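Local structure of protein SSD1 (Saccharomyces cerevisiae S288C, 7AM1) at residues 176-181 / 791-796; 727-732 / 818-823; 737-742 / 754-759; 744-749 / 906-911; 787-792 / 890-895. The protein binds regulatory elements in mRNA untranslated regions and represses translation, as a non-enzymatic member of the RNase II family. All coordinates share one frame; numbering follows the deposited sequence.

Overall arrangement
Contacts 3, 4 and 5 share one five-stranded antiparallel sheet in the C-terminal part of the chain. Contact 3 spans strands 732-741 and 755-760, and contact 4 faces strand 745-750 with strand 903-908. Contact 5 lays a loop on strand 888-896 of the same sheet. Contacts 1 and 2 join outlying elements to this region. The centres of contacts 1 and 2 lie about 25 Å apart. The chemistry changes with place. Contact 4 is buried and purely apolar. Contact 5 is a buried leucine on a polar turn. Contact 3 is partly buried and mixes apolar and charged groups. Contact 1 is a buried salt-bridge network. Contact 2 sets a buried carboxylate beside L732, and an isoleucine against two threonines.

Contact 1: residues 176-181 / 791-796; sequences QKKNDD and FIPADE
K178 carries this contact. Its amine joins helix 175-186 to the 3-10 turn 794-796 through D795 and E796. One residue earlier, K177 stays on its own helix. Its NZ makes a weak salt bridge with D181 OD1 at 3.3 Å, and D181 also pairs with R173. K178 leaves the helix with CG anti to the backbone N (chi1 180°) and bends at chi3 (-79°). Its NZ then lies 2.9 Å from D795 OD1, on the syn lone pair of that oxygen. D795 OD2 is a weak second acceptor. The two side chains come from opposite directions. E796 instead crosses K178 at about a right angle. Its OE2 takes NZ at 3.0 Å through the anti lone pair, and the same oxygen lies 3.2 Å from K178 CD. The turn belongs to a loop of the C-terminal OB-fold domain, so the network ties a helix from far earlier in the sequence to that domain. The backbone carbonyl of D762 is a further acceptor for K178 NZ. A methionine in place of K178 would probably leave D795 OD1 and E796 OE2 without the ammonium they share. E796 OE1 also pairs with R803, and D795 OD2 accepts from Q172. Next along the helix, N179 binds the backbone of K800 and Y802.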
# COMPACT_ATOMS: atom_id res chain seq x y z
N GLN A 176 -19.13 13.44 -16.32
CA GLN A 176 -18.95 13.13 -14.90
C GLN A 176 -18.10 11.88 -14.71
O GLN A 176 -17.23 11.83 -13.82
CB GLN A 176 -20.32 12.95 -14.23
CG GLN A 176 -20.27 12.70 -12.73
CD GLN A 176 -19.59 13.83 -11.97
OE1 GLN A 176 -18.69 13.59 -11.16
NE2 GLN A 176 -20.02 15.06 -12.23
N LYS A 177 -18.32 10.86 -15.53
CA LYS A 177 -17.55 9.62 -15.41
C LYS A 177 -16.09 9.87 -15.74
O LYS A 177 -15.19 9.42 -15.02
CB LYS A 177 -18.15 8.55 -16.32
CG LYS A 177 -17.43 7.22 -16.27
CD LYS A 177 -17.31 6.72 -14.84
CE LYS A 177 -16.80 5.29 -14.78
NZ LYS A 177 -16.64 4.86 -13.36
N LYS A 178 -15.83 10.57 -16.84
CA LYS A 178 -14.47 10.96 -17.19
C LYS A 178 -13.82 11.72 -16.04
O LYS A 178 -12.68 11.42 -15.66
CB LYS A 178 -14.49 11.80 -18.47
CG LYS A 178 -13.14 12.28 -18.95
CD LYS A 178 -13.23 12.94 -20.33
CE LYS A 178 -13.29 11.90 -21.44
NZ LYS A 178 -13.06 12.50 -22.79
N ASN A 179 -14.54 12.67 -15.45
CA ASN A 179 -13.98 13.46 -14.35
C ASN A 179 -13.63 12.57 -13.17
O ASN A 179 -12.54 12.68 -12.60
CB ASN A 179 -14.97 14.53 -13.91
CG ASN A 179 -15.07 15.67 -14.90
OD1 ASN A 179 -14.40 15.68 -15.93
ND2 ASN A 179 -15.92 16.63 -14.57
N ASP A 180 -14.55 11.68 -12.78
CA ASP A 180 -14.29 10.79 -11.65
C ASP A 180 -13.13 9.85 -11.94
O ASP A 180 -12.30 9.60 -11.06
CB ASP A 180 -15.55 9.98 -11.32
CG ASP A 180 -16.65 10.83 -10.71
OD1 ASP A 180 -16.38 11.99 -10.32
OD2 ASP A 180 -17.80 10.34 -10.63
N ASP A 181 -13.05 9.33 -13.17
CA ASP A 181 -11.99 8.38 -13.52
C ASP A 181 -10.61 9.01 -13.38
O ASP A 181 -9.68 8.37 -12.88
CB ASP A 181 -12.20 7.87 -14.94
CG ASP A 181 -13.21 6.75 -15.03
OD1 ASP A 181 -13.65 6.24 -13.96
OD2 ASP A 181 -13.59 6.37 -16.16
N PHE A 791 -3.72 16.62 -28.35
CA PHE A 791 -5.13 16.47 -28.70
C PHE A 791 -6.02 16.83 -27.51
O PHE A 791 -5.78 16.38 -26.38
CB PHE A 791 -5.41 15.04 -29.15
CG PHE A 791 -6.86 14.77 -29.45
CD1 PHE A 791 -7.47 15.32 -30.57
CD2 PHE A 791 -7.61 13.96 -28.61
CE1 PHE A 791 -8.79 15.07 -30.84
CE2 PHE A 791 -8.94 13.70 -28.89
CZ PHE A 791 -9.53 14.26 -30.00
N ILE A 792 -7.05 17.62 -27.77
CA ILE A 792 -8.03 17.99 -26.77
C ILE A 792 -9.37 17.39 -27.20
O ILE A 792 -9.98 17.88 -28.17
CB ILE A 792 -8.13 19.51 -26.59
CG1 ILE A 792 -6.81 20.06 -26.03
CG2 ILE A 792 -9.31 19.87 -25.68
CD1 ILE A 792 -6.65 21.55 -26.21
N PRO A 793 -9.87 16.35 -26.53
CA PRO A 793 -11.18 15.80 -26.91
C PRO A 793 -12.24 16.88 -26.87
O PRO A 793 -12.26 17.73 -25.98
CB PRO A 793 -11.43 14.72 -25.85
CG PRO A 793 -10.09 14.37 -25.34
CD PRO A 793 -9.27 15.62 -25.40
N ALA A 794 -13.16 16.83 -27.84
CA ALA A 794 -14.18 17.86 -27.95
C ALA A 794 -14.99 17.98 -26.66
O ALA A 794 -15.33 19.09 -26.24
CB ALA A 794 -15.10 17.56 -29.13
N ASP A 795 -15.31 16.85 -26.03
CA ASP A 795 -16.15 16.88 -24.84
C ASP A 795 -15.43 17.44 -23.62
O ASP A 795 -16.09 17.67 -22.60
CB ASP A 795 -16.68 15.48 -24.53
CG ASP A 795 -15.57 14.49 -24.20
OD1 ASP A 795 -14.86 14.69 -23.20
OD2 ASP A 795 -15.43 13.50 -24.94
N GLU A 796 -14.12 17.69 -23.69
CA GLU A 796 -13.37 18.22 -22.56
C GLU A 796 -13.16 19.72 -22.63
O GLU A 796 -12.49 20.28 -21.76
CB GLU A 796 -12.01 17.51 -22.45
CG GLU A 796 -12.11 16.08 -21.97
CD GLU A 796 -10.75 15.41 -21.80
OE1 GLU A 796 -9.74 16.12 -21.59
OE2 GLU A 796 -10.70 14.16 -21.87

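Contact 2: residues 727-732 / 818-823; sequences NTTGQL and ANIELD
The C-terminal OB-fold domain carries helix 814-827 against one end of its sheet, and here E821 of that helix meets L732, where strand 732-741 begins. The loop 727-731 enters this strand from the long helix 689-725. E821 and L732 cross at about a right angle. E821 has CG anti to its carbonyl carbon (chi1 -72°) and is extended beyond it. This brings OE2 to the backbone of the strand, 3.6 Å from L732 CA. OE2 is also 3.9 Å from L732 CB. The same oxygen accepts a hydrogen bond from L733 N, just past the segment. The contact with L732 thus flanks a hydrogen bond from the helix side chain to the strand backbone. L850 and L852 also touch E821. One residue back on the helix, I820 faces the loop. Its CG2 meets T729 CG2 at 4.3 Å, and its CD1 meets T728 OG1 at the same distance. These are light van der Waals contacts. Helix 862-867 packs on A818 and L822 of helix 814-827. Within the loop, T729 OG1 donates to Q731 O at 2.6 Å, lying in the carbonyl plane with a C=O...donor angle of 150°.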
# COMPACT_ATOMS: atom_id res chain seq x y z
N ASN A 727 9.40 19.45 -17.65
CA ASN A 727 9.09 20.84 -17.34
C ASN A 727 8.87 21.68 -18.60
O ASN A 727 8.05 22.61 -18.58
CB ASN A 727 10.19 21.45 -16.47
CG ASN A 727 11.57 21.29 -17.07
OD1 ASN A 727 11.74 21.26 -18.29
ND2 ASN A 727 12.58 21.18 -16.20
N THR A 728 9.58 21.38 -19.69
CA THR A 728 9.43 22.16 -20.92
C THR A 728 8.43 21.57 -21.89
O THR A 728 7.91 22.29 -22.76
CB THR A 728 10.78 22.31 -21.64
OG1 THR A 728 11.26 21.02 -22.04
CG2 THR A 728 11.81 22.98 -20.73
N THR A 729 8.20 20.26 -21.83
CA THR A 729 7.29 19.57 -22.73
C THR A 729 5.91 19.33 -22.14
O THR A 729 4.99 18.98 -22.88
CB THR A 729 7.90 18.22 -23.14
OG1 THR A 729 8.22 17.48 -21.96
CG2 THR A 729 9.17 18.44 -23.96
N GLY A 730 5.75 19.51 -20.83
CA GLY A 730 4.50 19.24 -20.15
C GLY A 730 4.10 17.79 -20.12
O GLY A 730 2.95 17.48 -19.82
N GLN A 731 5.03 16.87 -20.41
CA GLN A 731 4.72 15.45 -20.45
C GLN A 731 6.00 14.69 -20.76
O GLN A 731 6.98 15.26 -21.25
CB GLN A 731 3.65 15.12 -21.50
CG GLN A 731 4.14 15.23 -22.91
CD GLN A 731 3.12 15.83 -23.85
OE1 GLN A 731 3.43 16.74 -24.62
NE2 GLN A 731 1.89 15.31 -23.80
N LEU A 732 5.98 13.40 -20.44
CA LEU A 732 7.07 12.49 -20.75
C LEU A 732 6.58 11.47 -21.77
O LEU A 732 5.38 11.26 -21.94
CB LEU A 732 7.59 11.77 -19.50
CG LEU A 732 8.06 12.64 -18.34
CD1 LEU A 732 8.44 11.75 -17.17
CD2 LEU A 732 9.23 13.52 -18.75
N ALA A 818 10.31 13.42 -27.77
CA ALA A 818 11.19 12.34 -28.20
C ALA A 818 12.62 12.83 -28.38
O ALA A 818 13.57 12.20 -27.92
CB ALA A 818 10.67 11.72 -29.50
N ASN A 819 12.78 13.97 -29.05
CA ASN A 819 14.11 14.52 -29.29
C ASN A 819 14.86 14.78 -28.00
O ASN A 819 15.99 14.31 -27.82
CB ASN A 819 13.99 15.81 -30.10
CG ASN A 819 13.74 15.56 -31.57
OD1 ASN A 819 14.09 14.50 -32.09
ND2 ASN A 819 13.11 16.52 -32.23
N ILE A 820 14.25 15.53 -27.07
CA ILE A 820 14.96 15.90 -25.85
C ILE A 820 15.36 14.66 -25.07
O ILE A 820 16.48 14.57 -24.56
CB ILE A 820 14.11 16.87 -25.01
CG1 ILE A 820 14.88 17.26 -23.75
CG2 ILE A 820 12.78 16.24 -24.63
CD1 ILE A 820 14.64 18.70 -23.31
N GLU A 821 14.45 13.69 -24.96
CA GLU A 821 14.74 12.49 -24.17
C GLU A 821 15.87 11.67 -24.79
O GLU A 821 16.80 11.26 -24.09
CB GLU A 821 13.48 11.64 -24.04
CG GLU A 821 12.44 12.23 -23.12
CD GLU A 821 11.20 11.37 -23.03
OE1 GLU A 821 11.16 10.33 -23.73
OE2 GLU A 821 10.29 11.71 -22.25
N LEU A 822 15.79 11.42 -26.10
CA LEU A 822 16.79 10.57 -26.74
C LEU A 822 18.15 11.25 -26.82
O LEU A 822 19.18 10.60 -26.67
CB LEU A 822 16.29 10.17 -28.14
CG LEU A 822 15.29 9.01 -28.17
CD1 LEU A 822 14.74 8.83 -29.57
CD2 LEU A 822 15.94 7.72 -27.71
N ASP A 823 18.17 12.57 -27.05
CA ASP A 823 19.43 13.29 -27.05
C ASP A 823 20.12 13.19 -25.70
O ASP A 823 21.34 13.04 -25.62
CB ASP A 823 19.21 14.76 -27.43
CG ASP A 823 18.87 14.94 -28.90
OD1 ASP A 823 18.94 13.95 -29.66
OD2 ASP A 823 18.55 16.08 -29.31

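Contact 3: residues 737-742 / 754-759; sequences TVLQVY and GIEKRV
Y742 and R758 cross at about a right angle, with the tyrosine ring and the guanidinium planes 73° apart. R758 starts with CG anti to its backbone N and bends at chi3 (-62°). This turn brings NH2 obliquely to the end of the ring, 3.5 Å from Y742 OH and 3.7 Å from Y742 CE2. NE lies 3.8 Å from the same CE2. Both side chains serve D747 of the intervening strand: Y742 OH is hydrogen-bonded to its OD2, and R758 NE makes a salt bridge with OD1. A leucine in place of Y742 would probably leave D747 OD2 without its hydroxyl partner and the guanidinium without the ring beside it. The three strands form one side of the antiparallel sheet of the OB-fold domain. Strand 745-750 lies between the other two, whose touching parts, 739-742 and 756-758, run 20° apart. L739 and Q740 both face D747 in a classic beta bulge. Within it, Q740 NE2 bonds back to L739 O at 2.8 Å. L739 points toward the other segment and crosses E756 at about a right angle. L739 CD2 is 3.4 Å from E756 OE2, an apolar methyl beside a charged oxygen. That oxygen is paired with K629, while E756 OE1 accepts from L191 N. Helix 617-629 also packs on L739, through I625 and L626.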
# COMPACT_ATOMS: atom_id res chain seq x y z
N THR A 737 4.42 -1.36 -20.94
CA THR A 737 3.92 -2.69 -21.27
C THR A 737 2.42 -2.73 -21.05
O THR A 737 1.92 -2.24 -20.03
CB THR A 737 4.61 -3.77 -20.42
OG1 THR A 737 6.02 -3.77 -20.70
CG2 THR A 737 4.02 -5.14 -20.70
N VAL A 738 1.70 -3.31 -22.01
CA VAL A 738 0.26 -3.48 -21.91
C VAL A 738 -0.03 -4.65 -20.98
O VAL A 738 0.49 -5.75 -21.18
CB VAL A 738 -0.36 -3.71 -23.30
CG1 VAL A 738 -1.86 -3.95 -23.18
CG2 VAL A 738 -0.05 -2.53 -24.22
N LEU A 739 -0.87 -4.41 -19.97
CA LEU A 739 -1.21 -5.43 -18.98
C LEU A 739 -2.58 -6.04 -19.21
O LEU A 739 -2.75 -7.25 -19.04
CB LEU A 739 -1.13 -4.83 -17.58
CG LEU A 739 -1.17 -5.79 -16.39
CD1 LEU A 739 -0.11 -6.87 -16.52
CD2 LEU A 739 -0.99 -5.02 -15.09
N GLN A 740 -3.57 -5.23 -19.59
CA GLN A 740 -4.92 -5.69 -19.86
C GLN A 740 -5.50 -4.87 -21.00
O GLN A 740 -5.25 -3.67 -21.10
CB GLN A 740 -5.82 -5.58 -18.62
CG GLN A 740 -5.58 -6.64 -17.54
CD GLN A 740 -5.99 -8.04 -17.99
OE1 GLN A 740 -7.16 -8.40 -17.96
NE2 GLN A 740 -5.01 -8.82 -18.40
N VAL A 741 -6.31 -5.52 -21.83
CA VAL A 741 -6.99 -4.86 -22.94
C VAL A 741 -8.49 -4.95 -22.71
O VAL A 741 -9.01 -5.98 -22.27
CB VAL A 741 -6.61 -5.49 -24.30
CG1 VAL A 741 -7.42 -4.88 -25.42
CG2 VAL A 741 -5.12 -5.29 -24.57
N TYR A 742 -9.18 -3.85 -22.99
CA TYR A 742 -10.63 -3.77 -22.85
C TYR A 742 -11.23 -3.26 -24.15
O TYR A 742 -10.51 -2.97 -25.12
CB TYR A 742 -11.02 -2.87 -21.67
CG TYR A 742 -10.27 -3.17 -20.39
CD1 TYR A 742 -10.59 -4.28 -19.62
CD2 TYR A 742 -9.25 -2.33 -19.95
CE1 TYR A 742 -9.90 -4.55 -18.44
CE2 TYR A 742 -8.56 -2.60 -18.78
CZ TYR A 742 -8.89 -3.71 -18.02
OH TYR A 742 -8.21 -3.97 -16.86
N GLY A 754 6.93 2.35 -11.26
CA GLY A 754 6.05 1.64 -10.35
C GLY A 754 4.62 2.12 -10.38
O GLY A 754 3.99 2.27 -9.33
N ILE A 755 4.09 2.38 -11.58
CA ILE A 755 2.71 2.81 -11.73
C ILE A 755 2.01 1.97 -12.79
O ILE A 755 2.64 1.39 -13.68
CB ILE A 755 2.58 4.32 -12.08
CG1 ILE A 755 3.29 4.62 -13.41
CG2 ILE A 755 3.12 5.17 -10.94
CD1 ILE A 755 3.14 6.08 -13.86
N GLU A 756 0.69 1.91 -12.66
CA GLU A 756 -0.19 1.23 -13.59
C GLU A 756 -1.34 2.18 -13.87
O GLU A 756 -1.97 2.68 -12.93
CB GLU A 756 -0.70 -0.09 -13.00
CG GLU A 756 -1.71 -0.82 -13.86
CD GLU A 756 -2.57 -1.81 -13.08
OE1 GLU A 756 -2.69 -1.67 -11.85
OE2 GLU A 756 -3.11 -2.74 -13.72
N LYS A 757 -1.60 2.46 -15.14
CA LYS A 757 -2.59 3.45 -15.53
C LYS A 757 -3.33 2.98 -16.77
O LYS A 757 -2.92 2.02 -17.44
CB LYS A 757 -1.95 4.82 -15.77
CG LYS A 757 -1.38 5.46 -14.51
CD LYS A 757 -2.47 6.05 -13.64
CE LYS A 757 -2.06 6.11 -12.17
NZ LYS A 757 -2.53 4.91 -11.42
N ARG A 758 -4.41 3.67 -17.10
CA ARG A 758 -5.33 3.24 -18.14
C ARG A 758 -5.40 4.26 -19.27
O ARG A 758 -5.67 5.45 -19.03
CB ARG A 758 -6.73 3.02 -17.55
CG ARG A 758 -7.79 2.65 -18.57
CD ARG A 758 -9.02 2.08 -17.88
NE ARG A 758 -8.68 0.86 -17.16
CZ ARG A 758 -9.39 0.33 -16.17
NH1 ARG A 758 -10.51 0.91 -15.77
NH2 ARG A 758 -8.98 -0.79 -15.59
N VAL A 759 -5.18 3.79 -20.49
CA VAL A 759 -5.38 4.59 -21.69
C VAL A 759 -6.84 4.48 -22.10
O VAL A 759 -7.37 3.37 -22.26
CB VAL A 759 -4.45 4.13 -22.83
CG1 VAL A 759 -4.74 4.92 -24.10
CG2 VAL A 759 -2.99 4.27 -22.42

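Contact 4: residues 744-749 / 906-911; sequences SSFDVF and VRALNP
N910 ND2 is held by two backbone carbonyls, V786 O and Q783 O, just beyond A908, whose methyl meets the ring of F746. N910 OD1 accepts from F912 N, so both ends of the amide are bonded where the chain leaves strand 903-908. The contact itself is apolar. F746 has CG between its backbone N and carbonyl carbon (chi1 58°). From there the ring brings CZ within 4.2 Å of A908 CB. The methyl sits at the ring edge, near its plane. V748 CG2 meets V906 CG2 at 4.3 Å, methyl to methyl. Strands 745-750 and 903-908 are not neighbours in their five-stranded sheet. They meet through side chains alone, as in the OB fold, a five-stranded barrel, where sides of the curled sheet face one another across its interior. V906 also reaches V759 and K757 of strand 755-760, at the far edge of the same sheet. Strand 777-782, of another sheet, adds L778 to F746 and W782 to A908. A736 touches V748. The strands alternate as usual. V748, V906 and A908 point toward the partner segment, whereas D747 and R907 point away. R907 NH1 makes a weak hydrogen bond to F791 O.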
# COMPACT_ATOMS: atom_id res chain seq x y z
N SER A 744 -12.68 -0.43 -24.94
CA SER A 744 -12.42 0.95 -25.34
C SER A 744 -11.30 1.57 -24.52
O SER A 744 -11.21 2.80 -24.43
CB SER A 744 -13.73 1.76 -25.24
OG SER A 744 -13.54 3.13 -25.58
N SER A 745 -10.42 0.75 -23.94
CA SER A 745 -9.33 1.22 -23.10
C SER A 745 -8.38 0.06 -22.89
O SER A 745 -8.67 -1.08 -23.28
CB SER A 745 -9.84 1.77 -21.76
OG SER A 745 -10.53 0.77 -21.03
N PHE A 746 -7.24 0.35 -22.28
CA PHE A 746 -6.31 -0.70 -21.91
C PHE A 746 -5.39 -0.18 -20.82
O PHE A 746 -5.14 1.03 -20.73
CB PHE A 746 -5.50 -1.21 -23.12
CG PHE A 746 -4.70 -0.14 -23.83
CD1 PHE A 746 -5.30 0.67 -24.79
CD2 PHE A 746 -3.35 0.03 -23.57
CE1 PHE A 746 -4.56 1.64 -25.46
CE2 PHE A 746 -2.61 1.00 -24.24
CZ PHE A 746 -3.22 1.81 -25.19
N ASP A 747 -4.90 -1.10 -19.99
CA ASP A 747 -4.02 -0.76 -18.89
C ASP A 747 -2.57 -0.97 -19.30
O ASP A 747 -2.24 -1.94 -19.99
CB ASP A 747 -4.35 -1.60 -17.65
CG ASP A 747 -5.76 -1.37 -17.15
OD1 ASP A 747 -6.32 -0.29 -17.45
OD2 ASP A 747 -6.31 -2.26 -16.46
N VAL A 748 -1.71 -0.06 -18.88
CA VAL A 748 -0.28 -0.15 -19.09
C VAL A 748 0.39 -0.01 -17.73
O VAL A 748 -0.15 0.63 -16.82
CB VAL A 748 0.25 0.92 -20.07
CG1 VAL A 748 -0.38 0.74 -21.45
CG2 VAL A 748 -0.03 2.31 -19.53
N PHE A 749 1.55 -0.63 -17.58
CA PHE A 749 2.36 -0.40 -16.39
C PHE A 749 3.77 -0.04 -16.83
O PHE A 749 4.22 -0.40 -17.92
CB PHE A 749 2.34 -1.60 -15.43
CG PHE A 749 3.00 -2.83 -15.97
CD1 PHE A 749 2.38 -3.59 -16.95
CD2 PHE A 749 4.22 -3.24 -15.47
CE1 PHE A 749 2.98 -4.73 -17.44
CE2 PHE A 749 4.83 -4.38 -15.96
CZ PHE A 749 4.21 -5.13 -16.95
N VAL A 906 -2.29 8.85 -18.79
CA VAL A 906 -1.49 8.29 -19.86
C VAL A 906 -2.29 8.32 -21.16
O VAL A 906 -3.52 8.22 -21.16
CB VAL A 906 -1.05 6.84 -19.56
CG1 VAL A 906 -0.03 6.82 -18.44
CG2 VAL A 906 -2.25 5.97 -19.21
N ARG A 907 -1.56 8.48 -22.26
CA ARG A 907 -2.12 8.44 -23.60
C ARG A 907 -1.18 7.67 -24.51
O ARG A 907 0.05 7.75 -24.36
CB ARG A 907 -2.35 9.85 -24.16
CG ARG A 907 -3.34 10.67 -23.36
CD ARG A 907 -3.22 12.15 -23.67
NE ARG A 907 -4.52 12.80 -23.59
CZ ARG A 907 -4.79 13.99 -24.12
NH1 ARG A 907 -3.86 14.67 -24.78
NH2 ARG A 907 -6.02 14.49 -24.00
N ALA A 908 -1.75 6.92 -25.45
CA ALA A 908 -0.95 6.29 -26.49
C ALA A 908 -0.47 7.32 -27.49
O ALA A 908 -1.22 8.23 -27.88
CB ALA A 908 -1.75 5.21 -27.21
N LEU A 909 0.78 7.19 -27.89
CA LEU A 909 1.32 7.96 -29.00
C LEU A 909 0.59 7.57 -30.28
O LEU A 909 0.35 6.38 -30.54
CB LEU A 909 2.83 7.69 -29.13
CG LEU A 909 3.64 8.48 -30.16
CD1 LEU A 909 3.77 9.93 -29.73
CD2 LEU A 909 5.01 7.86 -30.37
N ASN A 910 0.20 8.56 -31.07
CA ASN A 910 -0.40 8.28 -32.37
C ASN A 910 0.69 7.85 -33.35
O ASN A 910 1.50 8.68 -33.78
CB ASN A 910 -1.14 9.51 -32.90
CG ASN A 910 -1.88 9.23 -34.20
OD1 ASN A 910 -1.67 8.21 -34.84
ND2 ASN A 910 -2.74 10.16 -34.60
N PRO A 911 0.72 6.58 -33.75
CA PRO A 911 1.77 6.16 -34.69
C PRO A 911 1.57 6.71 -36.09
O PRO A 911 2.50 6.61 -36.90
CB PRO A 911 1.66 4.63 -34.68
CG PRO A 911 0.25 4.36 -34.34
CD PRO A 911 -0.22 5.49 -33.45

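Contact 5: residues 787-792 / 890-895; sequences DSATFI and PILLRA
L892 points from strand 888-896 toward the turn at S788 and A789. CB carries CG anti to the carbonyl carbon (chi1 -65°), and the fork at CG sends both methyls to the turn. CD1 does most of the touching. It lies 3.6 Å from A789 N, 3.8 Å from A789 CB and 4.0 Å from S788 CB. CD2 rests 4.1 Å from A789 CB. L733 and Q731 also pack on this leucine. The amide N that CD1 touches is already bonded: A789 N donates to D787 OD1 at 2.9 Å, with an N-H...O angle of 162°. The donor stands above the carboxylate plane, 62° out of it. D787 OD2 accepts from A814 N, at the start of helix 814-827. S788 OG is hydrogen-bonded to A908 O of the neighbouring strand. The result is an Asx turn, seated on a leucine of the antiparallel sheet in the C-terminal OB-fold domain.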
# COMPACT_ATOMS: atom_id res chain seq x y z
N ASP A 787 -1.68 14.63 -33.43
CA ASP A 787 -0.77 14.28 -32.34
C ASP A 787 -1.56 14.08 -31.05
O ASP A 787 -2.31 14.96 -30.62
CB ASP A 787 0.28 15.38 -32.16
CG ASP A 787 1.41 14.98 -31.23
OD1 ASP A 787 1.33 13.91 -30.59
OD2 ASP A 787 2.40 15.75 -31.14
N SER A 788 -1.40 12.89 -30.44
CA SER A 788 -2.05 12.60 -29.16
C SER A 788 -1.54 13.52 -28.06
O SER A 788 -2.27 13.80 -27.10
CB SER A 788 -1.78 11.15 -28.74
OG SER A 788 -2.32 10.23 -29.66
N ALA A 789 -0.29 13.97 -28.17
CA ALA A 789 0.30 14.78 -27.11
C ALA A 789 -0.44 16.10 -26.95
O ALA A 789 -0.48 16.66 -25.85
CB ALA A 789 1.78 15.03 -27.40
N THR A 790 -1.03 16.62 -28.02
CA THR A 790 -1.68 17.92 -27.98
C THR A 790 -3.18 17.83 -28.24
O THR A 790 -3.84 18.86 -28.35
CB THR A 790 -1.02 18.85 -29.00
OG1 THR A 790 -1.09 18.26 -30.30
CG2 THR A 790 0.45 19.10 -28.65
N PHE A 791 -3.72 16.62 -28.35
CA PHE A 791 -5.13 16.47 -28.70
C PHE A 791 -6.02 16.83 -27.51
O PHE A 791 -5.78 16.38 -26.38
CB PHE A 791 -5.41 15.04 -29.15
CG PHE A 791 -6.86 14.77 -29.45
CD1 PHE A 791 -7.47 15.32 -30.57
CD2 PHE A 791 -7.61 13.96 -28.61
CE1 PHE A 791 -8.79 15.07 -30.84
CE2 PHE A 791 -8.94 13.70 -28.89
CZ PHE A 791 -9.53 14.26 -30.00
N ILE A 792 -7.05 17.62 -27.77
CA ILE A 792 -8.03 17.99 -26.77
C ILE A 792 -9.37 17.39 -27.20
O ILE A 792 -9.98 17.88 -28.17
CB ILE A 792 -8.13 19.51 -26.59
CG1 ILE A 792 -6.81 20.06 -26.03
CG2 ILE A 792 -9.31 19.87 -25.68
CD1 ILE A 792 -6.65 21.55 -26.21
N PRO A 890 4.58 2.93 -26.88
CA PRO A 890 5.00 4.25 -26.40
C PRO A 890 3.83 5.00 -25.78
O PRO A 890 2.76 5.11 -26.38
CB PRO A 890 5.53 4.94 -27.66
CG PRO A 890 4.88 4.24 -28.79
CD PRO A 890 4.60 2.84 -28.35
N ILE A 891 4.06 5.54 -24.59
CA ILE A 891 3.01 6.16 -23.78
C ILE A 891 3.46 7.56 -23.39
O ILE A 891 4.59 7.76 -22.94
CB ILE A 891 2.71 5.33 -22.51
CG1 ILE A 891 2.02 4.01 -22.89
CG2 ILE A 891 1.86 6.12 -21.52
CD1 ILE A 891 0.73 4.17 -23.64
N LEU A 892 2.56 8.53 -23.56
CA LEU A 892 2.74 9.87 -23.03
C LEU A 892 2.24 9.90 -21.59
O LEU A 892 1.12 9.45 -21.31
CB LEU A 892 1.98 10.88 -23.89
CG LEU A 892 2.50 11.01 -25.32
CD1 LEU A 892 1.39 11.39 -26.28
CD2 LEU A 892 3.63 12.03 -25.39
N LEU A 893 3.07 10.40 -20.69
CA LEU A 893 2.82 10.33 -19.25
C LEU A 893 2.83 11.73 -18.66
O LEU A 893 3.76 12.51 -18.91
CB LEU A 893 3.85 9.44 -18.55
CG LEU A 893 3.83 9.41 -17.02
CD1 LEU A 893 2.54 8.78 -16.50
CD2 LEU A 893 5.04 8.66 -16.48
N ARG A 894 1.79 12.05 -17.91
CA ARG A 894 1.61 13.35 -17.30
C ARG A 894 0.96 13.22 -15.92
O ARG A 894 0.25 12.26 -15.65
CB ARG A 894 0.71 14.25 -18.16
CG ARG A 894 1.38 15.46 -18.67
CD ARG A 894 0.43 16.18 -19.60
NE ARG A 894 -0.64 16.84 -18.86
CZ ARG A 894 -0.63 18.12 -18.51
NH1 ARG A 894 -1.66 18.63 -17.85
NH2 ARG A 894 0.40 18.90 -18.82
N ALA A 895 1.20 14.22 -15.09
CA ALA A 895 0.47 14.44 -13.84
C ALA A 895 -0.35 15.72 -13.99
O ALA A 895 0.21 16.82 -14.09
CB ALA A 895 1.42 14.53 -12.65